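Local structure of carboxylic ester hydrolase (Aspergillus niger, 7K4O) at residues A264-C269 against S324-A329; N246-A251 against L271-S276; S22-G27 against S159-A164. The protein is a serine esterase of the fungal tannase family that probably hydrolyses gallate esters in tannins. One frame throughout, in Å; residues are numbered along the deposited sequence.

Contact 1: A264-C269 against S324-A329; sequences ARTDLC and SYQPTA
The start of helix 266-272 meets a type II turn from Gln326 to Ala329, Thr266 and Pro327 coming closest with 6.1 Å between their CA atoms. Proline suits the second turn position because its ring fixes phi, whereas Thr328 has to take the positive phi (91°) of the third. A single polar bond joins the segments: Gln326 NE2 donates to Thr266 OG1 at 2.9 Å, nearly straight (170°) and close to the amide plane. With chi1 at 63°, OG1 of Thr266 lies between its backbone N and carbonyl carbon, facing that amide, while CG2, beside the backbone N, packs 3.5 Å from Pro327 O and 3.7 Å from Thr328 OG1. Asp417 is a second polar partner of OG1. The Thr328 hydroxyl is itself turned back to donate to Pro327 O. Farther along the helix, Cys269 SG lies 3.8 Å from Pro327 CB, a soft apolar contact. Behind the interface, Asp267 OD1 accepts from both Arg265 NE and Leu268 N, tying the N-cap residue to the first turn. Helix 238-252 flanks the contact, bonded through the Cys252-Cys269 disulfide and touching Pro327 and Thr328, while helix 536-541 and strand 520-524 pack against Asp267 and Arg265.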
loop_
_atom_site.group_PDB
_atom_site.type_symbol
_atom_site.label_atom_id
_atom_site.label_comp_id
_atom_site.label_asym_id
_atom_site.label_seq_id
_atom_site.Cartn_x
_atom_site.Cartn_y
_atom_site.Cartn_z
ATOM N N ALA A 264 8.391 5.116 17.637
ATOM C CA ALA A 264 8.845 5.777 16.402
ATOM C C ALA A 264 10.152 5.160 15.956
ATOM O O ALA A 264 10.597 5.489 14.861
ATOM C CB ALA A 264 9.022 7.259 16.626
ATOM N N ARG A 265 10.833 4.382 16.815
ATOM C CA ARG A 265 12.135 3.787 16.443
ATOM C C ARG A 265 12.021 2.270 16.606
ATOM O O ARG A 265 12.628 1.689 17.555
ATOM C CB ARG A 265 13.275 4.436 17.232
ATOM C CG ARG A 265 13.453 5.909 16.881
ATOM C CD ARG A 265 14.056 6.139 15.503
ATOM N NE ARG A 265 15.411 5.678 15.404
ATOM C CZ ARG A 265 16.487 6.336 15.786
ATOM N NH1 ARG A 265 16.392 7.573 16.251
ATOM N NH2 ARG A 265 17.673 5.778 15.670
ATOM N N THR A 266 11.362 1.627 15.636
ATOM C CA THR A 266 11.290 0.149 15.591
ATOM C C THR A 266 12.652 -0.421 15.221
ATOM O O THR A 266 12.868 -1.630 15.509
ATOM C CB THR A 266 10.190 -0.354 14.652
ATOM O OG1 THR A 266 10.557 0.084 13.350
ATOM C CG2 THR A 266 8.826 0.081 15.102
ATOM N N ASP A 267 13.553 0.363 14.657
ATOM C CA ASP A 267 14.942 -0.032 14.371
ATOM C C ASP A 267 15.666 -0.222 15.726
ATOM O O ASP A 267 16.291 -1.283 15.950
ATOM C CB ASP A 267 15.641 0.968 13.459
ATOM C CG ASP A 267 15.294 2.436 13.642
ATOM O OD1 ASP A 267 14.906 2.845 14.791
ATOM O OD2 ASP A 267 15.342 3.170 12.622
ATOM N N LEU A 268 15.643 0.791 16.595
ATOM C CA LEU A 268 16.293 0.646 17.941
ATOM C C LEU A 268 15.615 -0.515 18.672
ATOM O O LEU A 268 16.341 -1.252 19.355
ATOM C CB LEU A 268 16.197 1.947 18.741
ATOM C CG LEU A 268 16.949 3.108 18.133
ATOM C CD1 LEU A 268 16.672 4.389 18.911
ATOM C CD2 LEU A 268 18.445 2.832 18.035
ATOM N N CYS A 269 14.314 -0.700 18.505
ATOM C CA CYS A 269 13.583 -1.795 19.161
ATOM C C CYS A 269 14.175 -3.134 18.706
ATOM O O CYS A 269 14.539 -4.008 19.541
ATOM C CB CYS A 269 12.115 -1.674 18.848
ATOM S SG CYS A 269 11.052 -2.685 19.876
ATOM N N SER A 324 10.474 -9.879 7.794
ATOM C CA SER A 324 9.114 -9.874 8.325
ATOM C C SER A 324 8.792 -8.486 8.886
ATOM O O SER A 324 9.611 -7.546 8.743
ATOM C CB SER A 324 8.950 -10.971 9.368
ATOM O OG SER A 324 7.595 -11.163 9.689
ATOM N N TYR A 325 7.612 -8.400 9.454
ATOM C CA TYR A 325 7.068 -7.162 10.062
ATOM C C TYR A 325 7.984 -6.710 11.188
ATOM O O TYR A 325 8.682 -7.533 11.844
ATOM C CB TYR A 325 5.653 -7.396 10.557
ATOM C CG TYR A 325 4.809 -8.144 9.573
ATOM C CD1 TYR A 325 4.316 -7.530 8.425
ATOM C CD2 TYR A 325 4.539 -9.485 9.726
ATOM C CE1 TYR A 325 3.578 -8.225 7.488
ATOM C CE2 TYR A 325 3.816 -10.194 8.786
ATOM C CZ TYR A 325 3.306 -9.562 7.667
ATOM O OH TYR A 325 2.543 -10.278 6.785
ATOM N N GLN A 326 8.006 -5.407 11.403
ATOM C CA GLN A 326 8.814 -4.801 12.484
ATOM C C GLN A 326 8.289 -5.252 13.849
ATOM O O GLN A 326 7.119 -5.564 14.022
ATOM C CB GLN A 326 8.735 -3.280 12.421
ATOM C CG GLN A 326 9.487 -2.660 11.247
ATOM C CD GLN A 326 10.949 -2.990 11.219
ATOM O OE1 GLN A 326 11.401 -3.907 10.516
ATOM N NE2 GLN A 326 11.741 -2.241 11.992
ATOM N N PRO A 327 9.157 -5.248 14.879
ATOM C CA PRO A 327 8.641 -5.291 16.259
ATOM C C PRO A 327 7.584 -4.190 16.462
ATOM O O PRO A 327 7.717 -3.124 15.855
ATOM C CB PRO A 327 9.899 -5.033 17.104
ATOM C CG PRO A 327 11.037 -5.474 16.232
ATOM C CD PRO A 327 10.618 -5.134 14.797
ATOM N N THR A 328 6.529 -4.491 17.218
ATOM C CA THR A 328 5.320 -3.685 17.577
ATOM C C THR A 328 4.200 -3.930 16.576
ATOM O O THR A 328 3.075 -3.620 16.902
ATOM C CB THR A 328 5.557 -2.182 17.778
ATOM O OG1 THR A 328 5.855 -1.491 16.572
ATOM C CG2 THR A 328 6.736 -1.873 18.659
ATOM N N ALA A 329 4.468 -4.541 15.412
ATOM C CA ALA A 329 3.368 -4.948 14.512
ATOM C C ALA A 329 2.603 -6.122 15.123
ATOM O O ALA A 329 3.268 -7.053 15.661
ATOM C CB ALA A 329 3.894 -5.286 13.121
#

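Contact 2: N246-A251 against L271-S276; sequences NETIAA and LDFDIS. With NAG (2-acetamido-2-deoxy-beta-D-glucopyranose), chain G.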
loop_
_atom_site.group_PDB
_atom_site.type_symbol
_atom_site.label_atom_id
_atom_site.label_comp_id
_atom_site.label_asym_id
_atom_site.label_seq_id
_atom_site.Cartn_x
_atom_site.Cartn_y
_atom_site.Cartn_z
ATOM N N ASN A 246 2.345 -5.727 23.295
ATOM C CA ASN A 246 2.124 -4.694 24.353
ATOM C C ASN A 246 3.409 -4.485 25.143
ATOM O O ASN A 246 3.769 -3.329 25.367
ATOM C CB ASN A 246 0.934 -5.022 25.265
ATOM C CG ASN A 246 -0.408 -4.734 24.629
ATOM O OD1 ASN A 246 -0.471 -4.195 23.510
ATOM N ND2 ASN A 246 -1.497 -5.113 25.300
ATOM N N GLU A 247 4.115 -5.542 25.552
ATOM C CA GLU A 247 5.382 -5.384 26.323
ATOM C C GLU A 247 6.510 -4.833 25.466
ATOM O O GLU A 247 7.433 -4.178 26.024
ATOM C CB GLU A 247 5.801 -6.724 26.929
ATOM C CG GLU A 247 4.853 -7.167 28.023
ATOM C CD GLU A 247 4.891 -6.228 29.228
ATOM O OE1 GLU A 247 5.987 -5.813 29.656
ATOM O OE2 GLU A 247 3.830 -5.887 29.697
ATOM N N THR A 248 6.498 -5.119 24.140
ATOM C CA THR A 248 7.507 -4.534 23.226
ATOM C C THR A 248 7.241 -3.022 23.142
ATOM O O THR A 248 8.204 -2.257 23.193
ATOM C CB THR A 248 7.478 -5.268 21.874
ATOM O OG1 THR A 248 7.704 -6.672 22.097
ATOM C CG2 THR A 248 8.502 -4.713 20.914
ATOM N N ILE A 249 5.984 -2.620 23.030
ATOM C CA ILE A 249 5.641 -1.163 22.967
ATOM C C ILE A 249 6.143 -0.510 24.270
ATOM O O ILE A 249 6.832 0.537 24.215
ATOM C CB ILE A 249 4.149 -0.939 22.740
ATOM C CG1 ILE A 249 3.725 -1.365 21.321
ATOM C CG2 ILE A 249 3.813 0.513 23.014
ATOM C CD1 ILE A 249 2.247 -1.455 21.126
ATOM N N ALA A 250 5.871 -1.140 25.417
ATOM C CA ALA A 250 6.272 -0.569 26.738
ATOM C C ALA A 250 7.786 -0.412 26.799
ATOM O O ALA A 250 8.277 0.644 27.251
ATOM C CB ALA A 250 5.737 -1.433 27.866
ATOM N N ALA A 251 8.534 -1.391 26.297
ATOM C CA ALA A 251 10.006 -1.401 26.421
ATOM C C ALA A 251 10.640 -0.437 25.416
ATOM O O ALA A 251 11.755 -0.003 25.666
ATOM C CB ALA A 251 10.546 -2.805 26.258
ATOM N N LEU A 271 17.023 -3.760 17.373
ATOM C CA LEU A 271 18.452 -3.871 17.727
ATOM C C LEU A 271 18.604 -4.150 19.242
ATOM O O LEU A 271 19.538 -4.886 19.585
ATOM C CB LEU A 271 19.182 -2.586 17.360
ATOM C CG LEU A 271 19.437 -2.337 15.878
ATOM C CD1 LEU A 271 19.744 -0.869 15.691
ATOM C CD2 LEU A 271 20.586 -3.183 15.327
ATOM N N ASP A 272 17.796 -3.545 20.102
ATOM C CA ASP A 272 18.166 -3.404 21.532
ATOM C C ASP A 272 17.208 -4.113 22.484
ATOM O O ASP A 272 17.566 -4.154 23.653
ATOM C CB ASP A 272 18.284 -1.928 21.909
ATOM C CG ASP A 272 19.438 -1.247 21.215
ATOM O OD1 ASP A 272 20.375 -1.944 20.794
ATOM O OD2 ASP A 272 19.386 -0.006 21.069
ATOM N N PHE A 273 16.036 -4.594 22.082
ATOM C CA PHE A 273 15.088 -5.227 23.017
ATOM C C PHE A 273 14.993 -6.730 22.782
ATOM O O PHE A 273 14.694 -7.170 21.643
ATOM C CB PHE A 273 13.718 -4.595 22.910
ATOM C CG PHE A 273 12.729 -5.222 23.844
ATOM C CD1 PHE A 273 12.959 -5.199 25.224
ATOM C CD2 PHE A 273 11.585 -5.844 23.382
ATOM C CE1 PHE A 273 12.044 -5.772 26.098
ATOM C CE2 PHE A 273 10.681 -6.425 24.255
ATOM C CZ PHE A 273 10.916 -6.393 25.620
ATOM N N ASP A 274 15.213 -7.512 23.848
ATOM C CA ASP A 274 15.116 -8.991 23.801
ATOM C C ASP A 274 13.786 -9.408 24.385
ATOM O O ASP A 274 13.586 -9.207 25.612
ATOM C CB ASP A 274 16.257 -9.623 24.590
ATOM C CG ASP A 274 16.324 -11.140 24.461
ATOM O OD1 ASP A 274 15.319 -11.760 24.086
ATOM O OD2 ASP A 274 17.394 -11.681 24.767
ATOM N N ILE A 275 12.905 -10.007 23.588
ATOM C CA ILE A 275 11.542 -10.329 24.061
ATOM C C ILE A 275 11.600 -11.526 25.033
ATOM O O ILE A 275 10.554 -11.811 25.636
ATOM C CB ILE A 275 10.543 -10.598 22.914
ATOM C CG1 ILE A 275 10.906 -11.833 22.090
ATOM C CG2 ILE A 275 10.377 -9.352 22.036
ATOM C CD1 ILE A 275 9.814 -12.249 21.158
ATOM N N SER A 276 12.739 -12.197 25.167
ATOM C CA SER A 276 12.906 -13.261 26.217
ATOM C C SER A 276 12.591 -12.699 27.621
ATOM O O SER A 276 12.124 -13.480 28.472
ATOM C CB SER A 276 14.274 -13.859 26.171
ATOM O OG SER A 276 14.338 -14.811 25.121
HETATM C C1 NAG G . -2.897 -4.933 24.848
HETATM C C2 NAG G . -3.985 -5.588 25.718
HETATM C C3 NAG G . -5.405 -5.262 25.287
HETATM C C4 NAG G . -5.494 -3.764 25.341
HETATM C C5 NAG G . -4.411 -3.152 24.456
HETATM C C6 NAG G . -4.460 -1.637 24.526
HETATM C C7 NAG G . -3.307 -7.791 26.533
HETATM C C8 NAG G . -3.194 -9.242 26.165
HETATM N N2 NAG G . -3.861 -7.022 25.601
HETATM O O3 NAG G . -6.303 -6.000 26.123
HETATM O O4 NAG G . -6.751 -3.487 24.788
HETATM O O5 NAG G . -3.102 -3.527 24.834
HETATM O O6 NAG G . -3.462 -1.115 23.676
HETATM O O7 NAG G . -2.939 -7.339 27.595
#
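Phe273 packs on Ala251 and Thr248, and so the exit of helix 266-272 closes against helix 238-252 in a helix-loop-helix unit whose connecting loop binds calcium. Its CG stands anti to the backbone N (chi1 180°), which carries the ring from CB across to the neighbouring helix. CD1 lies 3.6 Å from Ala251 CB, and CE1 comes closer, at 3.3 Å. This methyl sits over the ring face in a CH-pi contact, 3.6 Å from the centroid and 22° off the normal; alanine, having nothing beyond CB, lets the ring settle this near the helix. Along the other ring edge, CD2 and CE2 run beside Thr248, CE2 3.7 Å from OG1, which lies near the ring plane. That hydroxyl is hydrogen-bonded to Ile244 O one turn back, within its own helix. At the tip, CZ remains near the Ala251 methyl and looks obliquely at Glu247 O. Ile275 adds CG2 against Thr248 OG1 and also packs on Ile303 and Ala306 of helix 300-310. Asp274 OD1 accepts from Ser276 N in an Asx turn and also pairs with Lys307. Asn246 of helix 238-252 carries the glycan: its ND2 is bonded covalently to C1 of the sugar at 1.5 Å.

Contact 3: S22-G27 against S159-A164; sequences SEFIQG and SLIGKA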
loop_
_atom_site.group_PDB
_atom_site.type_symbol
_atom_site.label_atom_id
_atom_site.label_comp_id
_atom_site.label_asym_id
_atom_site.label_seq_id
_atom_site.Cartn_x
_atom_site.Cartn_y
_atom_site.Cartn_z
ATOM N N SER A 22 -13.140 6.855 -30.059
ATOM C CA SER A 22 -12.652 5.467 -30.239
ATOM C C SER A 22 -11.383 5.471 -31.126
ATOM O O SER A 22 -11.204 6.313 -32.045
ATOM C CB SER A 22 -13.750 4.562 -30.754
ATOM O OG SER A 22 -14.796 4.443 -29.817
ATOM N N GLU A 23 -10.460 4.575 -30.806
ATOM C CA GLU A 23 -9.130 4.391 -31.431
ATOM C C GLU A 23 -8.188 5.542 -31.141
ATOM O O GLU A 23 -7.060 5.514 -31.663
ATOM C CB GLU A 23 -9.230 4.037 -32.918
ATOM C CG GLU A 23 -10.222 2.942 -33.163
ATOM C CD GLU A 23 -9.873 1.594 -32.508
ATOM O OE1 GLU A 23 -8.656 1.345 -32.253
ATOM O OE2 GLU A 23 -10.801 0.784 -32.306
ATOM N N PHE A 24 -8.506 6.404 -30.175
ATOM C CA PHE A 24 -7.491 7.404 -29.749
ATOM C C PHE A 24 -6.325 6.621 -29.112
ATOM O O PHE A 24 -5.203 7.069 -29.139
ATOM C CB PHE A 24 -8.115 8.527 -28.933
ATOM C CG PHE A 24 -7.923 8.376 -27.461
ATOM C CD1 PHE A 24 -8.676 7.467 -26.752
ATOM C CD2 PHE A 24 -6.980 9.123 -26.796
ATOM C CE1 PHE A 24 -8.487 7.314 -25.393
ATOM C CE2 PHE A 24 -6.797 8.974 -25.439
ATOM C CZ PHE A 24 -7.554 8.076 -24.743
ATOM N N ILE A 25 -6.666 5.547 -28.416
ATOM C CA ILE A 25 -5.711 4.445 -28.101
ATOM C C ILE A 25 -6.065 3.347 -29.109
ATOM O O ILE A 25 -7.221 2.855 -29.039
ATOM C CB ILE A 25 -5.845 3.931 -26.657
ATOM C CG1 ILE A 25 -5.630 5.019 -25.601
ATOM C CG2 ILE A 25 -4.884 2.768 -26.420
ATOM C CD1 ILE A 25 -6.113 4.600 -24.257
ATOM N N GLN A 26 -5.126 2.958 -29.962
ATOM C CA GLN A 26 -5.487 1.899 -30.926
ATOM C C GLN A 26 -5.840 0.635 -30.138
ATOM O O GLN A 26 -5.060 0.240 -29.246
ATOM C CB GLN A 26 -4.340 1.645 -31.903
ATOM C CG GLN A 26 -4.759 0.720 -33.021
ATOM C CD GLN A 26 -3.712 0.609 -34.096
ATOM O OE1 GLN A 26 -2.533 0.472 -33.812
ATOM N NE2 GLN A 26 -4.149 0.747 -35.334
ATOM N N GLY A 27 -6.956 0.003 -30.476
ATOM C CA GLY A 27 -7.452 -1.200 -29.793
ATOM C C GLY A 27 -8.497 -0.911 -28.749
ATOM O O GLY A 27 -8.994 -1.849 -28.138
ATOM N N SER A 159 -5.755 6.600 -16.976
ATOM C CA SER A 159 -5.081 7.919 -17.053
ATOM C C SER A 159 -5.224 8.491 -18.452
ATOM O O SER A 159 -5.540 9.717 -18.586
ATOM C CB SER A 159 -3.650 7.822 -16.639
ATOM O OG SER A 159 -3.560 7.520 -15.266
ATOM N N LEU A 160 -4.973 7.710 -19.503
ATOM C CA LEU A 160 -5.030 8.273 -20.875
ATOM C C LEU A 160 -6.436 8.789 -21.150
ATOM O O LEU A 160 -6.584 9.905 -21.656
ATOM C CB LEU A 160 -4.626 7.216 -21.884
ATOM C CG LEU A 160 -3.142 6.891 -21.898
ATOM C CD1 LEU A 160 -2.866 5.622 -22.708
ATOM C CD2 LEU A 160 -2.368 8.050 -22.493
ATOM N N ILE A 161 -7.458 7.990 -20.864
ATOM C CA ILE A 161 -8.863 8.378 -21.175
ATOM C C ILE A 161 -9.310 9.540 -20.270
ATOM O O ILE A 161 -9.909 10.523 -20.793
ATOM C CB ILE A 161 -9.805 7.182 -21.052
ATOM C CG1 ILE A 161 -9.479 6.156 -22.107
ATOM C CG2 ILE A 161 -11.241 7.650 -21.110
ATOM C CD1 ILE A 161 -10.115 4.797 -21.830
ATOM N N GLY A 162 -9.063 9.439 -18.983
ATOM C CA GLY A 162 -9.517 10.431 -17.995
ATOM C C GLY A 162 -8.881 11.788 -18.211
ATOM O O GLY A 162 -9.568 12.811 -18.157
ATOM N N LYS A 163 -7.586 11.808 -18.500
ATOM C CA LYS A 163 -6.886 13.091 -18.749
ATOM C C LYS A 163 -7.453 13.734 -20.020
ATOM O O LYS A 163 -7.637 14.946 -20.014
ATOM C CB LYS A 163 -5.377 12.916 -18.796
ATOM C CG LYS A 163 -4.790 12.560 -17.440
ATOM C CD LYS A 163 -3.362 12.028 -17.496
ATOM C CE LYS A 163 -2.379 13.002 -18.079
ATOM N NZ LYS A 163 -1.028 12.392 -18.222
ATOM N N ALA A 164 -7.714 12.984 -21.063
ATOM C CA ALA A 164 -8.242 13.545 -22.309
ATOM C C ALA A 164 -9.657 14.102 -22.051
ATOM O O ALA A 164 -9.958 15.203 -22.539
ATOM C CB ALA A 164 -8.245 12.549 -23.427
#
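This is an apolar surface contact in which two adjacent side chains of a loop, Phe24 and Ile25, lie on helix 144-169 at Leu160, Ile161 and Ala164. The loop leads from helix 12-18 into strand 28-47, an outermost strand of the large mixed sheet, and the contact is plain structural packing. Phe24 presents the edge of its ring to the helix: CE1 is 3.6 Å from Ile161 CG1, the two side chains crossing at about a right angle, and CZ is 3.7 Å from Leu160 O, close to the ring plane. The chi1 of Phe24, 100°, is well off a staggered value, which probably costs some torsional strain. Ile25 extends beside it, CD1 reaching Leu160 CD1 at 3.7 Å, while its CG1 lies over one face of the Phe24 ring. The aliphatic chains of Ile25, Leu160 and Ile161 pack with the ring between loop and helix, and small Ala164 accommodates CE2, its CB 4.4 Å away and oblique to the ring. Glu23 OE1 accepts from Gly27 N at 2.8 Å and bridges the bend of the loop; glycine suits the positive phi there. Ile161 also touches Phe62 and Tyr64 of strand 50-66. No conventional polar bond joins the segments, so cohesion is mainly hydrophobic and weakly directional; the ring edge near Leu160 O may add a slight electrostatic gain.

Overall arrangement
From the N terminus, contact 3 comes first: it closes a loop of 131 residues that takes in strands 28-47 to 115-120, and ties the entry to outermost strand 28-47 to helix 144-169. It is complete before the other two begin and lies on the opposite side of the chain's centre, about 44 Å from contact 1 and 53 Å from contact 2 between centres. The latter two cross: 246-251 opens contact 2, 264-269 opens contact 1, 271-276 closes contact 2 and 324-329 closes contact 1. Sharing helix 266-272, they touch directly, Cys269 SG lying 3.4 Å from Thr248 CG2. Together they join helices 238-252 and 266-272 to the loop preceding strand 337-339.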